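Local atomic coordinates of putative isochorismatase (Streptomyces avermitilis, PDB entry 3KL2), a protein that is probably a hydrolase of the isochorismatase-like cysteine hydrolase family, its substrate and biological role being unknown. Residues A[201-205]-A[206-210]. Residues are numbered along the deposited sequence; the frame is centred on the assembly and turned at random.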
# COMPACT_ATOMS: atom_id res chain seq x y z
N ASP A 201 12.89 5.57 19.43
CA ASP A 201 12.22 5.13 18.20
C ASP A 201 13.07 5.32 16.93
O ASP A 201 13.22 4.41 16.12
CB ASP A 201 10.90 5.89 18.02
CG ASP A 201 9.85 5.57 19.09
OD1 ASP A 201 9.92 4.50 19.72
OD2 ASP A 201 8.92 6.39 19.28
N PHE A 202 13.63 6.51 16.75
CA PHE A 202 14.36 6.82 15.55
C PHE A 202 15.44 5.81 15.15
O PHE A 202 15.56 5.56 13.96
CB PHE A 202 14.96 8.22 15.57
CG PHE A 202 13.99 9.33 15.24
CD1 PHE A 202 14.46 10.52 14.69
CD2 PHE A 202 12.65 9.23 15.50
CE1 PHE A 202 13.60 11.56 14.40
CE2 PHE A 202 11.79 10.27 15.21
CZ PHE A 202 12.26 11.42 14.65
N PRO A 203 16.22 5.25 16.09
CA PRO A 203 17.28 4.29 15.69
C PRO A 203 16.82 2.89 15.24
O PRO A 203 17.60 2.16 14.63
CB PRO A 203 18.16 4.16 16.96
CG PRO A 203 17.87 5.42 17.77
CD PRO A 203 16.42 5.73 17.48
N MET A 204 15.58 2.54 15.57
CA MET A 204 14.97 1.30 15.11
C MET A 204 14.56 1.39 13.63
O MET A 204 14.41 0.37 12.98
CB MET A 204 13.70 0.99 15.92
CG MET A 204 13.83 0.60 17.44
SD MET A 204 12.14 0.36 18.13
CE MET A 204 12.58 -0.72 19.51
N PHE A 205 14.31 2.59 13.12
CA PHE A 205 13.72 2.74 11.79
C PHE A 205 14.55 3.63 10.90
O PHE A 205 14.17 3.84 9.76
CB PHE A 205 12.31 3.31 11.90
CG PHE A 205 11.35 2.40 12.61
CD1 PHE A 205 10.83 1.28 11.97
CD2 PHE A 205 11.00 2.62 13.93
CE1 PHE A 205 9.94 0.40 12.64
CE2 PHE A 205 10.09 1.76 14.60
CZ PHE A 205 9.57 0.64 13.94
N SER A 206 15.67 4.14 11.41
CA SER A 206 16.43 5.14 10.67
C SER A 206 17.90 5.23 11.08
O SER A 206 18.39 4.50 11.98
CB SER A 206 15.75 6.53 10.72
OG SER A 206 16.01 7.25 11.92
N VAL A 207 18.61 6.08 10.37
CA VAL A 207 19.96 6.47 10.75
C VAL A 207 19.86 7.93 11.15
O VAL A 207 19.81 8.80 10.28
CB VAL A 207 20.95 6.29 9.59
CG1 VAL A 207 22.41 6.61 10.05
CG2 VAL A 207 20.88 4.88 9.04
N PRO A 208 19.76 8.22 12.46
CA PRO A 208 19.63 9.62 12.87
C PRO A 208 20.94 10.40 12.68
O PRO A 208 22.02 9.91 13.05
CB PRO A 208 19.25 9.53 14.36
CG PRO A 208 18.92 8.12 14.61
CD PRO A 208 19.71 7.32 13.62
N MET A 209 20.83 11.58 12.08
CA MET A 209 21.98 12.47 11.93
C MET A 209 21.61 13.92 12.24
O MET A 209 20.44 14.31 12.35
CB MET A 209 22.56 12.39 10.51
CG MET A 209 22.50 11.02 9.90
SD MET A 209 23.74 10.67 8.64
CE MET A 209 25.11 10.40 9.82
N THR A 210 22.65 14.72 12.37
CA THR A 210 22.46 16.12 12.57
C THR A 210 22.46 16.76 11.19
O THR A 210 22.85 16.13 10.19
CB THR A 210 23.55 16.70 13.49
OG1 THR A 210 24.84 16.55 12.88
CG2 THR A 210 23.51 15.95 14.83
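Ser-206, the first residue beyond helix 191-205, folds its hydroxyl back onto the last turn and donates a hydrogen bond from OG to the carbonyl O of Phe-202, at 2.7 Å. The donor stands above the carbonyl plane, 40° out of it, so the bond misses the lone-pair directions. With chi1 at 81°, OG sits between the serine's own backbone N and carbonyl carbon, and this rotation turns it toward the helix; it also lies 3.9 Å from CB of Phe-202. The same hydroxyl is hydrogen-bonded to Thr-181 OG1 on strand 178-187. Val-207 turns its side chain away from the helix. At Pro-208 the pyrrolidine ring comes back toward the helix in a light apolar contact: CG rests 4.1 Å from CB of Phe-202 and, ring to ring, 4.3 Å from CG of Pro-203. The backbones of Val-207 and Met-209 pair with strand 178-187, and Thr-210 is the N-cap of helix 211-218. This is the helix-to-strand turn of a beta-alpha-beta unit, leading into the outermost strand of this chain's parallel sheet. The carbonyl of Phe-202 also takes a weak bond from Phe-205 N, so the serine hydroxyl adds a shorter link to the weakly bonded last turn. With an alanine here the hydroxyl is gone, which would probably leave the Phe-202 carbonyl with just the weak bond from Phe-205 N, among the bonds described here, and Thr-181 OG1 without this partner. One hydroxyl thus ties the last helical turn to the neighbouring strand, with apolar proline packing beside it.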